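Local coordinates for intramolecular trans-sialidase (Macrobdella decora, PDB 3SLI), which cleaves sialic acid from sialyl glycosides such as 3'-sialyllactose and releases it as 2,7-anhydro-Neu5Ac in an intramolecular trans-sialidase reaction, at residues L217-T222 with A637-G642; A473-V478 with G545-S550; M521-L526 with D612-E617; D577-I582 with L602-G607. One frame throughout, in Å; residues are numbered along the deposited sequence.

All four contacts belong to the sialidase beta-propeller, whose blades are small, mainly antiparallel sheets. Contact 1 joins strand 211-219 of the first propeller sheet to strand 634-638 of the last sheet, and the other three contacts are nested inside the long loop it closes. Contacts 2 and 3 are about 14 Å apart between centres and touch through Leu526. Each links neighbouring blades, and along the chain their segments alternate. Contact 4 lies within one blade, between strands 579-587 and 596-605. Its centre is about 8 Å from that of contact 3, with which it shares the sheet that includes strand 614-623. The set thus covers ring closure, blade-to-blade packing and the inside of a blade.

Contact 1: L217-T222 with A637-G642; sequences LLTLST and AELPDG
Thr219 and Glu638 meet through one short hydrogen bond. Thr219 OG1 donates to Glu638 O at 2.7 Å. The hydroxyl comes from above the carbonyl plane, 47° out of it. With chi1 at -61°, OG1 lies beside its own backbone N and CG2 stands anti to that N. The methyl then packs against the ring of Pro640, with CG2 3.9 Å from Pro640 CD. Two residues back, Leu217 lays its branched end on the methyl of Ala637. Leu217 CD2 is 3.6 Å from Ala637 CB, and CG is just as near.

Farther out, each strand is held in its own sheet. Leu218 bonds through its backbone to Ile226, and Ala637 to Gly645. Leu217 also touches Trp257 and Phe667, so it sits between two blades. The carboxylate of Glu638 turns away and bonds to Ser573.

Strand 211-219 opens the first propeller sheet and strand 634-638 opens the last. The contact therefore closes the ring. The touching parts, 217-219 and 637-640, run 29° apart, yet no backbone pairing joins them. Ring closure here thus rests on one side-chain hydrogen bond and apolar packing, not on a continuous sheet.

Contact 2: A473-V478 with G545-S550; sequences AGRLLV and GGETWS
The loop 545-550 forms most of an Asp box, the Ser-X-Asp-X-Gly-X-Thr-Trp turn that recurs in sialidase propellers. Here the box runs from Ser542 through Asp544 to Trp549. Arg475, just ahead of strand 476-483 in the preceding sheet, reaches into it. Its NH1 donates to Gly545 O at 2.9 Å in a fairly straight bond, 163° at the hydrogen. The same nitrogen makes a salt bridge to Glu547 OE2 at 3.0 Å, and NH2 reaches OE2 at 3.2 Å. The guanidinium thus grips one carboxylate oxygen end-on with two nitrogens. NH1 uses the anti lone pair of OE2, while NH2 meets that oxygen from above the carboxylate plane. All three bonds lie close to the guanidinium plane. The two flat groups are turned 53° against each other.

The box fixes the shape of this loop. Ser542 holds Gly546 N and Thr548 O, and Trp549 NE1 folds back onto Gly546 O at 3.0 Å. The turn presents Gly545 O toward the arginine. Gly545 and Gly546 have positive phi angles, and they lie close against Arg475 and Leu477. Leu477 CD2 packs 3.8 Å from Gly545 O.

Within its own blade, Arg475 NE makes a salt bridge to Asp494. Tyr492 adds a cation-pi contact. Two carboxylates, of Glu547 and Asp494, share the one guanidinium, which probably keeps it charged. The indole of Trp549 stacks with Phe490 and lies on Leu526.

Contact 3: M521-L526 with D612-E617; sequences MPDGSL and DKYSVE
Tyr614 packs its ring tightly against the turn 521-524. Pro522 CD lies over one face, 4.0 Å from the ring centroid, as a CH-pi contact. Met521 CB is 3.6 Å from Tyr614 CE2. The bent methionine chain brings SD to 4.6 Å from the centroid, an oblique Met-aromatic contact. At the ring edge stands the carboxylate of Asp523, nearly perpendicular to the ring (88°). Asp523 N gives a weak bond to Tyr614 OH at 3.2 Å.

The turn is of type I and connects strands 516-520 and 526-530. Asp523 stiffens it with an Asx turn. Its chi1 of 67° sets CG between the backbone N and the carbonyl carbon, and OD1 accepts from Ser525 N at 2.9 Å. Ser525 OG donates to the same oxygen at 2.7 Å, on the syn lone pair. Tyr614 begins an outermost strand of the following sheet, so the contact joins two blades.

Lys613, partly exposed to solvent, forms the looser side and adds little contact surface. Its CG lies over the ring face opposite Pro522. Its CE is 3.4 Å from Asp523 OD2, but NZ stays 4.8 Å from that oxygen and makes a salt bridge with Asp605. Pro522, also solvent-exposed, touches Val603 and Pro580.

Contact 4: D577-I582 with L602-G607; sequences DGKPAI and LVNDTG
Lys579 stretches across Leu602 at about a right angle and ends at the amide of Asn604. Its chain is extended beyond CG, so CD passes 4.0 Å from Leu602 CB and NZ reaches Asn604 OD1 at 2.8 Å. The ammonium lies in the carbonyl plane, on a lone pair, with a C=O...N angle of 140°. The asparagine chi1 of -69° sets CG beside the backbone N, and OD1 faces the lysine.

Asp577 meets Leu602 from another side, also near a right angle. Its CB is 4.0 Å from Leu602 CD2, while its carboxylate goes to Tyr620 and Lys619.

These residues belong to the hairpin of strands 579-587 and 596-605, the middle pair of a four-stranded antiparallel propeller blade. Ala581 and Leu602 form a non-hydrogen-bonded pair and point to the same face, with Ala581 CB 4.1 Å from Leu602 CD1. Next to it, Val603 N bonds to Pro580 O at 2.8 Å, almost straight at 176°.

Pro580 and Val603 pack side by side, CB to CB at 3.9 Å. Tyr614 of the adjoining strand touches Val603.

Contact 1: L217-T222 with A637-G642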
# COMPACT_ATOMS: atom_id res chain seq x y z
N LEU A 217 6.16 -8.31 -5.85
CA LEU A 217 6.19 -9.75 -5.60
C LEU A 217 6.82 -10.41 -6.83
O LEU A 217 6.43 -10.11 -7.96
CB LEU A 217 4.76 -10.29 -5.40
CG LEU A 217 4.55 -11.76 -5.00
CD1 LEU A 217 4.97 -11.98 -3.55
CD2 LEU A 217 3.08 -12.12 -5.17
N LEU A 218 7.76 -11.32 -6.61
CA LEU A 218 8.44 -11.96 -7.74
C LEU A 218 8.95 -13.37 -7.43
O LEU A 218 9.62 -13.59 -6.42
CB LEU A 218 9.62 -11.08 -8.17
CG LEU A 218 10.47 -11.54 -9.36
CD1 LEU A 218 9.64 -11.48 -10.64
CD2 LEU A 218 11.71 -10.67 -9.48
N THR A 219 8.63 -14.32 -8.30
CA THR A 219 9.11 -15.68 -8.12
C THR A 219 10.41 -15.79 -8.93
O THR A 219 10.46 -15.41 -10.11
CB THR A 219 8.09 -16.72 -8.63
OG1 THR A 219 6.87 -16.60 -7.89
CG2 THR A 219 8.63 -18.13 -8.47
N LEU A 220 11.48 -16.22 -8.26
CA LEU A 220 12.79 -16.38 -8.89
C LEU A 220 12.86 -17.73 -9.62
O LEU A 220 12.10 -18.65 -9.30
CB LEU A 220 13.89 -16.27 -7.83
CG LEU A 220 13.94 -14.99 -7.00
CD1 LEU A 220 15.16 -15.00 -6.09
CD2 LEU A 220 13.97 -13.76 -7.92
N SER A 221 13.78 -17.85 -10.57
CA SER A 221 13.94 -19.10 -11.32
C SER A 221 14.32 -20.27 -10.42
O SER A 221 14.16 -21.43 -10.80
CB SER A 221 14.98 -18.94 -12.44
OG SER A 221 16.22 -18.49 -11.93
N THR A 222 14.81 -19.96 -9.22
CA THR A 222 15.20 -20.97 -8.24
C THR A 222 13.99 -21.52 -7.46
O THR A 222 14.12 -22.52 -6.75
CB THR A 222 16.17 -20.38 -7.19
OG1 THR A 222 15.48 -19.39 -6.41
CG2 THR A 222 17.37 -19.72 -7.87
N ALA A 637 2.31 -12.62 -9.31
CA ALA A 637 3.48 -13.47 -9.47
C ALA A 637 3.03 -14.91 -9.66
O ALA A 637 2.09 -15.35 -9.01
CB ALA A 637 4.40 -13.38 -8.25
N GLU A 638 3.63 -15.60 -10.62
CA GLU A 638 3.29 -17.00 -10.83
C GLU A 638 4.14 -17.77 -9.83
O GLU A 638 5.37 -17.65 -9.83
CB GLU A 638 3.62 -17.44 -12.26
CG GLU A 638 3.40 -18.92 -12.48
CD GLU A 638 3.74 -19.38 -13.88
OE1 GLU A 638 4.03 -18.53 -14.74
OE2 GLU A 638 3.71 -20.60 -14.12
N LEU A 639 3.49 -18.50 -8.92
CA LEU A 639 4.21 -19.26 -7.90
C LEU A 639 4.74 -20.57 -8.49
O LEU A 639 4.35 -20.95 -9.58
CB LEU A 639 3.29 -19.52 -6.70
CG LEU A 639 2.65 -18.26 -6.07
CD1 LEU A 639 1.62 -18.66 -5.02
CD2 LEU A 639 3.72 -17.35 -5.48
N PRO A 640 5.70 -21.23 -7.80
CA PRO A 640 6.27 -22.49 -8.28
C PRO A 640 5.22 -23.55 -8.65
O PRO A 640 5.43 -24.32 -9.59
CB PRO A 640 7.17 -22.92 -7.13
CG PRO A 640 7.71 -21.60 -6.67
CD PRO A 640 6.45 -20.74 -6.63
N ASP A 641 4.13 -23.64 -7.89
CA ASP A 641 3.07 -24.57 -8.26
C ASP A 641 2.34 -23.83 -9.39
O ASP A 641 2.85 -22.84 -9.91
CB ASP A 641 2.13 -24.92 -7.07
CG ASP A 641 1.50 -23.70 -6.39
OD1 ASP A 641 1.57 -22.56 -6.91
OD2 ASP A 641 0.90 -23.89 -5.31
N GLY A 642 1.15 -24.25 -9.80
CA GLY A 642 0.54 -23.48 -10.88
C GLY A 642 -0.07 -22.13 -10.49
O GLY A 642 -0.33 -21.29 -11.35

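Contact 2: A473-V478 with G545-S550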
# COMPACT_ATOMS: atom_id res chain seq x y z
N ALA A 473 17.51 -10.67 -26.59
CA ALA A 473 17.39 -11.60 -25.47
C ALA A 473 18.46 -11.29 -24.42
O ALA A 473 19.62 -11.08 -24.75
CB ALA A 473 17.53 -13.03 -25.96
N GLY A 474 18.03 -11.18 -23.16
CA GLY A 474 18.96 -10.90 -22.08
C GLY A 474 18.92 -9.47 -21.57
O GLY A 474 19.46 -9.17 -20.50
N ARG A 475 18.32 -8.57 -22.35
CA ARG A 475 18.22 -7.17 -21.98
C ARG A 475 17.29 -7.02 -20.76
O ARG A 475 16.24 -7.66 -20.69
CB ARG A 475 17.69 -6.35 -23.16
CG ARG A 475 17.41 -4.89 -22.85
CD ARG A 475 17.02 -4.11 -24.10
NE ARG A 475 18.19 -3.82 -24.92
CZ ARG A 475 18.17 -3.21 -26.10
NH1 ARG A 475 17.02 -2.81 -26.63
NH2 ARG A 475 19.31 -2.96 -26.73
N LEU A 476 17.71 -6.19 -19.81
CA LEU A 476 16.96 -5.90 -18.59
C LEU A 476 16.25 -4.56 -18.79
O LEU A 476 16.86 -3.61 -19.27
CB LEU A 476 17.93 -5.75 -17.41
CG LEU A 476 18.34 -6.92 -16.51
CD1 LEU A 476 17.86 -8.26 -17.02
CD2 LEU A 476 19.84 -6.88 -16.29
N LEU A 477 14.97 -4.48 -18.41
CA LEU A 477 14.22 -3.23 -18.54
C LEU A 477 13.42 -2.89 -17.30
O LEU A 477 12.80 -3.77 -16.68
CB LEU A 477 13.25 -3.28 -19.72
CG LEU A 477 13.80 -3.52 -21.13
CD1 LEU A 477 13.55 -4.98 -21.52
CD2 LEU A 477 13.12 -2.57 -22.11
N VAL A 478 13.42 -1.61 -16.95
CA VAL A 478 12.68 -1.10 -15.80
C VAL A 478 11.86 0.10 -16.28
O VAL A 478 12.40 1.04 -16.87
CB VAL A 478 13.64 -0.62 -14.65
CG1 VAL A 478 12.84 0.05 -13.53
CG2 VAL A 478 14.44 -1.81 -14.10
N GLY A 545 13.18 -4.14 -28.90
CA GLY A 545 13.69 -4.33 -27.55
C GLY A 545 13.50 -3.17 -26.60
O GLY A 545 14.29 -3.02 -25.66
N GLY A 546 12.48 -2.36 -26.83
CA GLY A 546 12.22 -1.22 -25.96
C GLY A 546 12.91 0.09 -26.29
O GLY A 546 12.85 1.04 -25.49
N GLU A 547 13.55 0.18 -27.45
CA GLU A 547 14.24 1.41 -27.84
C GLU A 547 13.28 2.48 -28.35
O GLU A 547 13.50 3.67 -28.14
CB GLU A 547 15.34 1.10 -28.86
CG GLU A 547 16.45 0.25 -28.24
CD GLU A 547 17.48 -0.21 -29.24
OE1 GLU A 547 17.89 0.61 -30.09
OE2 GLU A 547 17.89 -1.39 -29.18
N THR A 548 12.21 2.06 -29.01
CA THR A 548 11.18 2.98 -29.50
C THR A 548 9.82 2.33 -29.22
O THR A 548 9.71 1.09 -29.22
CB THR A 548 11.33 3.31 -31.02
OG1 THR A 548 11.13 2.13 -31.81
CG2 THR A 548 12.70 3.91 -31.31
N TRP A 549 8.81 3.16 -28.99
CA TRP A 549 7.46 2.69 -28.67
C TRP A 549 6.37 3.35 -29.51
O TRP A 549 6.46 4.53 -29.86
CB TRP A 549 7.18 2.95 -27.18
CG TRP A 549 8.13 2.21 -26.28
CD1 TRP A 549 9.38 2.60 -25.90
CD2 TRP A 549 7.92 0.92 -25.71
NE1 TRP A 549 9.97 1.62 -25.14
CE2 TRP A 549 9.10 0.57 -25.00
CE3 TRP A 549 6.85 0.01 -25.73
CZ2 TRP A 549 9.23 -0.64 -24.32
CZ3 TRP A 549 6.99 -1.20 -25.05
CH2 TRP A 549 8.17 -1.51 -24.35
N SER A 550 5.32 2.58 -29.80
CA SER A 550 4.20 3.09 -30.58
C SER A 550 3.39 4.08 -29.74
O SER A 550 3.64 4.24 -28.54
CB SER A 550 3.29 1.95 -31.04
OG SER A 550 2.88 1.14 -29.94

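Contact 3: M521-L526 with D612-E617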
# COMPACT_ATOMS: atom_id res chain seq x y z
N MET A 521 5.97 -10.54 -25.68
CA MET A 521 5.20 -11.28 -26.66
C MET A 521 5.99 -12.53 -27.07
O MET A 521 7.19 -12.60 -26.84
CB MET A 521 4.89 -10.40 -27.88
CG MET A 521 3.95 -9.23 -27.56
SD MET A 521 2.30 -9.75 -27.03
CE MET A 521 2.43 -9.57 -25.25
N PRO A 522 5.32 -13.52 -27.69
CA PRO A 522 6.01 -14.75 -28.10
C PRO A 522 7.31 -14.58 -28.88
O PRO A 522 8.26 -15.33 -28.66
CB PRO A 522 4.94 -15.46 -28.93
CG PRO A 522 3.69 -15.08 -28.22
CD PRO A 522 3.88 -13.60 -28.00
N ASP A 523 7.37 -13.59 -29.77
CA ASP A 523 8.57 -13.37 -30.58
C ASP A 523 9.62 -12.48 -29.94
O ASP A 523 10.66 -12.22 -30.55
CB ASP A 523 8.21 -12.84 -31.99
CG ASP A 523 7.60 -11.44 -31.98
OD1 ASP A 523 7.46 -10.83 -30.90
OD2 ASP A 523 7.26 -10.94 -33.07
N GLY A 524 9.35 -12.01 -28.73
CA GLY A 524 10.30 -11.15 -28.05
C GLY A 524 9.92 -9.68 -28.06
O GLY A 524 10.55 -8.89 -27.35
N SER A 525 8.94 -9.30 -28.88
CA SER A 525 8.51 -7.90 -28.89
C SER A 525 7.87 -7.64 -27.52
O SER A 525 7.57 -8.59 -26.78
CB SER A 525 7.54 -7.61 -30.05
OG SER A 525 6.45 -8.52 -30.08
N LEU A 526 7.65 -6.38 -27.18
CA LEU A 526 7.11 -6.07 -25.86
C LEU A 526 5.87 -5.20 -25.91
O LEU A 526 5.72 -4.36 -26.81
CB LEU A 526 8.18 -5.34 -25.04
CG LEU A 526 9.60 -5.90 -24.97
CD1 LEU A 526 10.53 -4.83 -24.39
CD2 LEU A 526 9.66 -7.17 -24.15
N ASP A 612 1.51 -4.30 -35.12
CA ASP A 612 0.15 -4.83 -35.20
C ASP A 612 0.13 -6.36 -35.23
O ASP A 612 -0.93 -6.96 -35.43
CB ASP A 612 -0.57 -4.27 -36.43
CG ASP A 612 -0.73 -2.76 -36.37
OD1 ASP A 612 -1.44 -2.26 -35.47
OD2 ASP A 612 -0.15 -2.08 -37.24
N LYS A 613 1.28 -6.98 -35.02
CA LYS A 613 1.38 -8.44 -35.06
C LYS A 613 0.48 -9.16 -34.05
O LYS A 613 -0.19 -10.13 -34.41
CB LYS A 613 2.83 -8.88 -34.87
CG LYS A 613 3.04 -10.39 -34.93
CD LYS A 613 4.52 -10.72 -35.04
CE LYS A 613 4.80 -12.21 -34.97
NZ LYS A 613 4.17 -12.96 -36.09
N TYR A 614 0.45 -8.67 -32.81
CA TYR A 614 -0.34 -9.32 -31.77
C TYR A 614 -1.54 -8.52 -31.25
O TYR A 614 -1.52 -7.29 -31.20
CB TYR A 614 0.55 -9.70 -30.58
CG TYR A 614 1.69 -10.64 -30.93
CD1 TYR A 614 1.45 -12.01 -31.12
CD2 TYR A 614 2.99 -10.18 -31.04
CE1 TYR A 614 2.50 -12.88 -31.41
CE2 TYR A 614 4.05 -11.04 -31.32
CZ TYR A 614 3.80 -12.39 -31.50
OH TYR A 614 4.85 -13.24 -31.74
N SER A 615 -2.55 -9.26 -30.82
CA SER A 615 -3.76 -8.69 -30.26
C SER A 615 -4.09 -9.51 -29.02
O SER A 615 -4.08 -10.74 -29.07
CB SER A 615 -4.91 -8.80 -31.26
OG SER A 615 -6.09 -8.24 -30.73
N VAL A 616 -4.34 -8.84 -27.91
CA VAL A 616 -4.68 -9.52 -26.66
C VAL A 616 -6.18 -9.50 -26.41
O VAL A 616 -6.81 -8.44 -26.40
CB VAL A 616 -3.94 -8.87 -25.46
CG1 VAL A 616 -4.34 -9.55 -24.15
CG2 VAL A 616 -2.44 -8.97 -25.65
N GLU A 617 -6.77 -10.68 -26.26
CA GLU A 617 -8.19 -10.81 -25.97
C GLU A 617 -8.38 -10.99 -24.46
O GLU A 617 -7.97 -12.01 -23.90
CB GLU A 617 -8.78 -12.03 -26.69
CG GLU A 617 -10.24 -12.30 -26.34
CD GLU A 617 -10.73 -13.69 -26.71
OE1 GLU A 617 -9.91 -14.53 -27.16
OE2 GLU A 617 -11.94 -13.95 -26.54

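Contact 4: D577-I582 with L602-G607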
# COMPACT_ATOMS: atom_id res chain seq x y z
N ASP A 577 -6.14 -22.01 -22.41
CA ASP A 577 -7.02 -22.25 -23.56
C ASP A 577 -6.15 -22.44 -24.81
O ASP A 577 -6.57 -22.12 -25.92
CB ASP A 577 -8.02 -21.10 -23.78
CG ASP A 577 -9.13 -21.05 -22.74
OD1 ASP A 577 -9.24 -21.98 -21.90
OD2 ASP A 577 -9.91 -20.08 -22.77
N GLY A 578 -4.94 -22.95 -24.61
CA GLY A 578 -4.02 -23.19 -25.71
C GLY A 578 -3.26 -21.99 -26.27
O GLY A 578 -2.50 -22.13 -27.23
N LYS A 579 -3.41 -20.82 -25.65
CA LYS A 579 -2.75 -19.61 -26.12
C LYS A 579 -1.81 -18.99 -25.09
O LYS A 579 -1.93 -19.26 -23.89
CB LYS A 579 -3.80 -18.56 -26.51
CG LYS A 579 -4.75 -19.02 -27.61
CD LYS A 579 -5.80 -17.97 -27.91
CE LYS A 579 -6.64 -18.40 -29.12
NZ LYS A 579 -7.79 -17.50 -29.39
N PRO A 580 -0.82 -18.21 -25.55
CA PRO A 580 0.11 -17.56 -24.62
C PRO A 580 -0.80 -16.61 -23.81
O PRO A 580 -1.69 -15.99 -24.39
CB PRO A 580 1.02 -16.75 -25.55
CG PRO A 580 1.02 -17.55 -26.79
CD PRO A 580 -0.42 -17.95 -26.94
N ALA A 581 -0.56 -16.49 -22.52
CA ALA A 581 -1.42 -15.64 -21.70
C ALA A 581 -0.69 -14.67 -20.82
O ALA A 581 0.46 -14.90 -20.44
CB ALA A 581 -2.33 -16.52 -20.84
N ILE A 582 -1.34 -13.54 -20.54
CA ILE A 582 -0.80 -12.53 -19.64
C ILE A 582 -1.91 -12.32 -18.61
O ILE A 582 -3.08 -12.63 -18.88
CB ILE A 582 -0.38 -11.21 -20.37
CG1 ILE A 582 -1.57 -10.59 -21.12
CG2 ILE A 582 0.76 -11.49 -21.34
CD1 ILE A 582 -1.29 -9.22 -21.72
N LEU A 602 -5.50 -13.42 -23.51
CA LEU A 602 -4.95 -14.42 -24.43
C LEU A 602 -4.34 -13.72 -25.64
O LEU A 602 -5.00 -12.90 -26.29
CB LEU A 602 -6.06 -15.38 -24.88
CG LEU A 602 -6.33 -16.63 -24.03
CD1 LEU A 602 -6.08 -16.41 -22.55
CD2 LEU A 602 -7.74 -17.14 -24.30
N VAL A 603 -3.07 -14.03 -25.92
CA VAL A 603 -2.34 -13.43 -27.03
C VAL A 603 -2.68 -14.11 -28.35
O VAL A 603 -2.55 -15.33 -28.48
CB VAL A 603 -0.81 -13.49 -26.80
CG1 VAL A 603 -0.06 -12.97 -28.03
CG2 VAL A 603 -0.43 -12.70 -25.55
N ASN A 604 -3.14 -13.32 -29.32
CA ASN A 604 -3.49 -13.84 -30.64
C ASN A 604 -2.57 -13.22 -31.68
O ASN A 604 -2.19 -12.05 -31.58
CB ASN A 604 -4.94 -13.49 -31.00
CG ASN A 604 -5.96 -14.24 -30.16
OD1 ASN A 604 -6.26 -15.40 -30.42
ND2 ASN A 604 -6.49 -13.57 -29.15
N ASP A 605 -2.18 -14.02 -32.66
CA ASP A 605 -1.35 -13.53 -33.74
C ASP A 605 -2.38 -13.11 -34.80
O ASP A 605 -3.18 -13.93 -35.25
CB ASP A 605 -0.43 -14.64 -34.27
CG ASP A 605 0.58 -14.13 -35.27
OD1 ASP A 605 0.19 -13.34 -36.16
OD2 ASP A 605 1.77 -14.50 -35.15
N THR A 606 -2.38 -11.82 -35.14
CA THR A 606 -3.34 -11.28 -36.10
C THR A 606 -3.01 -11.59 -37.55
O THR A 606 -3.87 -11.47 -38.42
CB THR A 606 -3.46 -9.76 -35.98
OG1 THR A 606 -2.20 -9.16 -36.28
CG2 THR A 606 -3.89 -9.37 -34.57
N GLY A 607 -1.76 -11.94 -37.82
CA GLY A 607 -1.36 -12.22 -39.18
C GLY A 607 -0.60 -11.04 -39.76
O GLY A 607 -0.07 -11.13 -40.87